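Local coordinates for Cyp101j2 (PDB 5KYO), which probably hydroxylates the monoterpene 1,8-cineole, working as a haem-dependent cytochrome P450 monooxygenase, at residues P148-Q151 and V152-L156; R169-F172 and T173-F176; L393-W396 and F397-P401. All coordinates share one frame; numbering follows the deposited sequence.

Contact 1 of 3, residues P148-Q151 and V152-L156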
# COMPACT_ATOMS: atom_id res chain seq x y z
N PRO A 148 2.76 -22.14 0.11
CA PRO A 148 3.36 -22.47 1.42
C PRO A 148 3.44 -21.28 2.37
O PRO A 148 3.78 -21.46 3.54
CB PRO A 148 4.78 -22.93 1.06
CG PRO A 148 4.79 -23.14 -0.42
CD PRO A 148 3.78 -22.19 -0.96
N ILE A 149 3.14 -20.09 1.88
CA ILE A 149 3.28 -18.91 2.72
C ILE A 149 2.16 -18.87 3.76
O ILE A 149 2.33 -18.31 4.84
CB ILE A 149 3.31 -17.63 1.87
CG1 ILE A 149 4.48 -17.70 0.89
CG2 ILE A 149 3.41 -16.36 2.72
CD1 ILE A 149 5.81 -18.12 1.52
N GLU A 150 1.03 -19.51 3.46
CA GLU A 150 -0.09 -19.48 4.39
C GLU A 150 0.29 -20.01 5.78
O GLU A 150 -0.07 -19.40 6.79
CB GLU A 150 -1.30 -20.26 3.84
CG GLU A 150 -2.55 -20.04 4.74
CD GLU A 150 -3.85 -20.50 4.13
OE1 GLU A 150 -3.83 -21.13 3.06
OE2 GLU A 150 -4.91 -20.24 4.74
N GLN A 151 1.00 -21.13 5.85
CA GLN A 151 1.40 -21.69 7.13
C GLN A 151 2.47 -20.83 7.79
O GLN A 151 2.57 -20.75 9.01
CB GLN A 151 1.91 -23.13 6.97
CG GLN A 151 2.02 -23.90 8.28
CD GLN A 151 0.73 -23.89 9.08
OE1 GLN A 151 -0.29 -24.41 8.64
NE2 GLN A 151 0.77 -23.30 10.27
N VAL A 152 3.29 -20.17 6.98
CA VAL A 152 4.25 -19.21 7.52
C VAL A 152 3.55 -18.02 8.22
O VAL A 152 3.96 -17.61 9.32
CB VAL A 152 5.18 -18.69 6.40
CG1 VAL A 152 5.96 -17.50 6.86
CG2 VAL A 152 6.13 -19.82 5.96
N VAL A 153 2.50 -17.49 7.61
CA VAL A 153 1.78 -16.38 8.21
C VAL A 153 1.08 -16.91 9.47
O VAL A 153 1.09 -16.27 10.50
CB VAL A 153 0.76 -15.72 7.26
CG1 VAL A 153 0.08 -14.52 7.93
CG2 VAL A 153 1.43 -15.26 5.98
N THR A 154 0.53 -18.11 9.38
CA THR A 154 -0.19 -18.68 10.52
C THR A 154 0.70 -18.84 11.75
O THR A 154 0.35 -18.43 12.83
CB THR A 154 -0.80 -20.03 10.15
OG1 THR A 154 -1.81 -19.83 9.15
CG2 THR A 154 -1.44 -20.70 11.38
N ASP A 155 1.87 -19.43 11.57
CA ASP A 155 2.76 -19.68 12.71
C ASP A 155 3.27 -18.40 13.32
O ASP A 155 3.46 -18.32 14.53
CB ASP A 155 3.96 -20.56 12.28
CG ASP A 155 3.54 -21.95 11.89
OD1 ASP A 155 2.42 -22.37 12.24
OD2 ASP A 155 4.35 -22.64 11.22
N LEU A 156 3.53 -17.40 12.48
CA LEU A 156 4.02 -16.10 12.95
C LEU A 156 2.96 -15.33 13.74
O LEU A 156 3.23 -14.86 14.84
CB LEU A 156 4.50 -15.27 11.77
CG LEU A 156 5.17 -13.94 12.13
CD1 LEU A 156 6.22 -14.14 13.22
CD2 LEU A 156 5.78 -13.32 10.88
O HOH W 1 -2.00 -22.50 7.87
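At the start of helix 149-164, Thr154 turns its hydroxyl back onto the carbonyl of Glu150, one turn earlier. Thr154 OG1 donates to Glu150 O at 3.0 Å, coming from above the carbonyl plane, while Thr154 N reaches the same oxygen from the opposite face, also at 3.0 Å. One carbonyl oxygen is thus gripped by two donors of a single residue. This follows from the threonine rotamer: OG1 lies beside its own backbone N, anti to the carbonyl carbon (chi1 -65°), and so faces the preceding turn. A water donates to Thr154 OG1 and, at 2.7 Å, to Gln151 OE1. A valine here would probably leave that water with one mate fewer and Glu150 O with the amide alone. The helix is helix D of the P450 fold, lying against helix 382-399 through Glu150 and Thr154, and against helix 181-188 through Val152 and Val153. On this inner side Ile149 CG2 and Val153 CG2 meet at 4.0 Å, both residues resting on Ile184. The outer side is polar. Gln151 bends at chi2 (53°), which swings its amide along the helix to Asp155, where Gln151 NE2 donates to Asp155 OD1 at 2.7 Å. The bond is not straight, 138° at the hydrogen; the carboxylate oxygen lies close to the amide plane, but is itself met from above the carboxylate plane, and the amide and carboxylate planes are clearly inclined to each other. Beneath this side-chain bond Asp155 N closes the regular helical bond to Gln151 O at 3.0 Å.

Contact 2 of 3, residues R169-F172 and T173-F176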
# COMPACT_ATOMS: atom_id res chain seq x y z
N ARG A 169 -2.99 -6.42 26.99
CA ARG A 169 -2.86 -5.22 26.21
C ARG A 169 -1.65 -5.31 25.29
O ARG A 169 -0.70 -6.09 25.56
CB ARG A 169 -2.74 -3.97 27.10
CG ARG A 169 -1.42 -3.87 27.87
CD ARG A 169 -1.49 -2.78 28.94
NE ARG A 169 -1.52 -1.42 28.40
CZ ARG A 169 -0.43 -0.69 28.17
NH1 ARG A 169 0.76 -1.21 28.42
NH2 ARG A 169 -0.52 0.54 27.68
N CYS A 170 -1.71 -4.58 24.19
CA CYS A 170 -0.53 -4.43 23.34
C CYS A 170 -0.61 -3.19 22.47
O CYS A 170 -1.69 -2.73 22.10
CB CYS A 170 -0.35 -5.66 22.45
SG CYS A 170 -1.57 -5.84 21.10
N ASN A 171 0.55 -2.64 22.14
CA ASN A 171 0.62 -1.69 21.04
C ASN A 171 0.51 -2.50 19.75
O ASN A 171 1.43 -3.24 19.39
CB ASN A 171 1.92 -0.88 21.09
CG ASN A 171 1.94 0.24 20.07
OD1 ASN A 171 2.17 -0.00 18.88
ND2 ASN A 171 1.69 1.47 20.52
N PHE A 172 -0.64 -2.40 19.07
CA PHE A 172 -0.92 -3.29 17.95
C PHE A 172 0.05 -3.09 16.79
O PHE A 172 0.55 -4.04 16.21
CB PHE A 172 -2.37 -3.12 17.45
CG PHE A 172 -2.71 -4.01 16.26
CD1 PHE A 172 -3.11 -5.32 16.45
CD2 PHE A 172 -2.61 -3.52 14.96
CE1 PHE A 172 -3.41 -6.16 15.35
CE2 PHE A 172 -2.90 -4.33 13.86
CZ PHE A 172 -3.30 -5.66 14.06
N THR A 173 0.32 -1.83 16.45
CA THR A 173 1.19 -1.58 15.31
C THR A 173 2.62 -2.07 15.58
O THR A 173 3.15 -2.83 14.78
CB THR A 173 1.21 -0.08 14.92
OG1 THR A 173 -0.09 0.30 14.49
CG2 THR A 173 2.18 0.16 13.76
N HIS A 174 3.22 -1.70 16.70
CA HIS A 174 4.60 -2.12 16.95
C HIS A 174 4.74 -3.60 17.32
O HIS A 174 5.68 -4.27 16.84
CB HIS A 174 5.24 -1.27 18.03
CG HIS A 174 5.17 0.20 17.76
ND1 HIS A 174 5.24 0.71 16.48
CD2 HIS A 174 5.02 1.26 18.58
CE1 HIS A 174 5.14 2.03 16.53
NE2 HIS A 174 5.01 2.39 17.80
N GLU A 175 3.84 -4.12 18.15
CA GLU A 175 3.98 -5.48 18.66
C GLU A 175 3.42 -6.57 17.76
O GLU A 175 3.71 -7.76 17.96
CB GLU A 175 3.32 -5.60 20.06
CG GLU A 175 3.99 -4.73 21.14
CD GLU A 175 3.31 -4.82 22.51
OE1 GLU A 175 3.26 -5.92 23.08
OE2 GLU A 175 2.82 -3.78 23.02
N PHE A 176 2.63 -6.20 16.76
CA PHE A 176 2.01 -7.21 15.89
C PHE A 176 2.20 -6.89 14.40
O PHE A 176 2.94 -7.61 13.70
CB PHE A 176 0.52 -7.39 16.21
CG PHE A 176 -0.12 -8.51 15.43
CD1 PHE A 176 0.02 -9.82 15.84
CD2 PHE A 176 -0.81 -8.25 14.25
CE1 PHE A 176 -0.52 -10.86 15.08
CE2 PHE A 176 -1.36 -9.27 13.51
CZ PHE A 176 -1.21 -10.58 13.93
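Phe172 and Phe176 make the tight half of this contact: their side chains lie side by side, pointing the same way. CE1 of Phe172 comes to 3.5 Å from CD2 of Phe176. The planes differ by 32°, an oblique pair, while Phe176 CB sits over one face of the Phe172 ring. Both are buried against other aromatics: Trp396 meets both rings, and Phe283 stacks on Phe172. Underneath, the bond from Phe176 N to Phe172 O is weak, at a pi-type turn.

Between this buried side and the solvent runs the junction of strand 169-171, an outer strand of the three-stranded sheet, with the short helix 172-177. Asn171 is its N-cap: Asn171 OD1 takes His174 N at 3.0 Å, in the carbonyl plane of the side chain. Glu175 answers: CG lies beside its own backbone N (chi1 -64°) and the chain runs extended to CD, bringing Glu175 OE2 back to accept from Asn171 N at 2.7 Å, from above the carboxylate plane; it stands one residue beyond the place a classical capping box would use.

On the solvent side His174 is exposed and meets the rest chiefly through Asn171. Its ring is nearly parallel to the Asn171 amide, 6° between the planes, with the amide displaced to one side of the ring plane; His174 CD2 is 3.1 Å from Asn171 OD1, while ND1 is hydrogen-bonded to Glu178.

Contact 3 of 3, residues L393-W396 and F397-P401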
# COMPACT_ATOMS: atom_id res chain seq x y z
N LEU A 393 -7.03 -12.40 10.85
CA LEU A 393 -8.37 -12.29 11.39
C LEU A 393 -8.74 -13.61 12.06
O LEU A 393 -9.27 -13.61 13.15
CB LEU A 393 -9.38 -11.95 10.30
CG LEU A 393 -9.36 -10.48 9.83
CD1 LEU A 393 -10.17 -10.36 8.56
CD2 LEU A 393 -9.89 -9.56 10.90
N ARG A 394 -8.42 -14.73 11.41
CA ARG A 394 -8.83 -16.02 11.95
C ARG A 394 -8.10 -16.35 13.24
O ARG A 394 -8.72 -16.75 14.22
CB ARG A 394 -8.60 -17.14 10.93
CG ARG A 394 -9.56 -17.10 9.75
CD ARG A 394 -9.42 -18.32 8.85
NE ARG A 394 -10.14 -18.15 7.59
CZ ARG A 394 -10.35 -19.12 6.71
NH1 ARG A 394 -9.91 -20.35 6.96
NH2 ARG A 394 -11.01 -18.88 5.58
N GLU A 395 -6.78 -16.21 13.25
CA GLU A 395 -6.03 -16.49 14.48
C GLU A 395 -6.26 -15.48 15.60
O GLU A 395 -6.19 -15.85 16.76
CB GLU A 395 -4.53 -16.58 14.19
CG GLU A 395 -4.19 -17.66 13.17
CD GLU A 395 -4.60 -19.06 13.63
OE1 GLU A 395 -4.73 -19.30 14.85
OE2 GLU A 395 -4.78 -19.93 12.76
N TRP A 396 -6.49 -14.21 15.27
CA TRP A 396 -6.74 -13.24 16.31
C TRP A 396 -8.07 -13.61 16.98
O TRP A 396 -8.14 -13.74 18.20
CB TRP A 396 -6.78 -11.78 15.76
CG TRP A 396 -6.85 -10.77 16.89
CD1 TRP A 396 -7.95 -10.45 17.64
CD2 TRP A 396 -5.78 -9.96 17.39
NE1 TRP A 396 -7.62 -9.51 18.58
CE2 TRP A 396 -6.29 -9.20 18.46
CE3 TRP A 396 -4.42 -9.83 17.06
CZ2 TRP A 396 -5.51 -8.30 19.18
CZ3 TRP A 396 -3.65 -8.93 17.78
CH2 TRP A 396 -4.20 -8.18 18.82
N PHE A 397 -9.12 -13.81 16.18
CA PHE A 397 -10.44 -14.03 16.77
C PHE A 397 -10.54 -15.38 17.50
O PHE A 397 -11.37 -15.53 18.39
CB PHE A 397 -11.53 -13.90 15.71
CG PHE A 397 -11.99 -12.48 15.52
CD1 PHE A 397 -12.83 -11.87 16.44
CD2 PHE A 397 -11.51 -11.73 14.46
CE1 PHE A 397 -13.23 -10.56 16.28
CE2 PHE A 397 -11.89 -10.41 14.29
CZ PHE A 397 -12.75 -9.82 15.19
N ALA A 398 -9.70 -16.34 17.15
CA ALA A 398 -9.69 -17.60 17.89
C ALA A 398 -9.19 -17.40 19.32
O ALA A 398 -9.63 -18.12 20.23
CB ALA A 398 -8.82 -18.64 17.19
N ARG A 399 -8.29 -16.43 19.51
CA ARG A 399 -7.54 -16.26 20.75
C ARG A 399 -7.94 -15.04 21.60
O ARG A 399 -7.89 -15.12 22.83
CB ARG A 399 -6.03 -16.16 20.44
CG ARG A 399 -5.48 -17.44 19.79
CD ARG A 399 -4.04 -17.35 19.27
NE ARG A 399 -3.55 -18.71 19.02
CZ ARG A 399 -3.86 -19.40 17.93
NH1 ARG A 399 -4.63 -18.81 17.02
NH2 ARG A 399 -3.44 -20.65 17.74
N ILE A 400 -8.25 -13.93 20.95
CA ILE A 400 -8.70 -12.69 21.60
C ILE A 400 -9.97 -12.22 20.89
O ILE A 400 -9.94 -11.30 20.08
CB ILE A 400 -7.60 -11.59 21.56
CG1 ILE A 400 -6.27 -12.16 22.10
CG2 ILE A 400 -8.02 -10.35 22.34
CD1 ILE A 400 -5.03 -11.31 21.78
N PRO A 401 -11.11 -12.88 21.20
CA PRO A 401 -12.37 -12.60 20.53
C PRO A 401 -12.84 -11.19 20.83
O PRO A 401 -13.46 -10.57 19.95
CB PRO A 401 -13.33 -13.64 21.11
CG PRO A 401 -12.69 -14.09 22.40
CD PRO A 401 -11.21 -14.01 22.14
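Trp396 offers one face of its indole to Ile400, a turn further on, whose CD1 stands over the six-membered ring. The methyl is 4.3 Å from the centroid of that Trp396 ring and 22° off its normal, a CH-pi contact displaced toward the rim, with CZ2 of Trp396 the atom nearest to Ile400 CD1. The isoleucine reaches there because CG1 is anti to its carbonyl carbon (chi1 -52°) and CD1 continues outward in an extended arm. Next along the same flank of the indole, NE1 of Trp396 lies 3.6 Å from Ile400 CB.

The backbone holds this pair together. Trp396 O takes two amides: Ile400 N, at 2.8 Å and almost in line with the carbonyl, and Arg399 N, at 3.0 Å, from well above the carbonyl plane. A three-residue and a four-residue bond thus share one acceptor.

On another side of the helix Phe397 runs alongside Leu393, with CE2 of the Phe397 ring 4.0 Å from Leu393 CD2. Leu393 O lies at the edge of the phenyl group and in its plane, 3.2 Å from Phe397 CD2, while also accepting Phe397 N. Both side chains press on Leu286.

Glu395 and Arg399 form a salt bridge on the side turned to helix 149-164, but OE1 and NH1 are modelled too close, so its exact geometry is doubtful. Arg399 NE has a second carboxylate in Glu162, on that helix.

Trp396 also meets Phe283 and Phe403. Together with Phe172 and Phe176 they make an aromatic cluster round the C-terminal part of helix L, the P450 helix that follows the haem-ligating cysteine loop.

Contacts 1 and 3 belong to neighbouring long helices, 149-164 and 382-399, and touch where Thr154 CG2 packs on Glu395. Contact 2 sits at a strand-to-helix junction that follows helix 149-164 in the chain, and its two phenylalanines share their hydrophobic side with the indole of contact 3. All three are partly buried. Contacts 1 and 2 each have an inner apolar and an outer polar side: in contact 1 aliphatic groups face the bundle, and amide, carboxylate and water mark the surface, whereas contact 2 combines aromatic packing with helix capping. Contact 3 joins aromatic and aliphatic packing with an ion pair that lies between the two long helices.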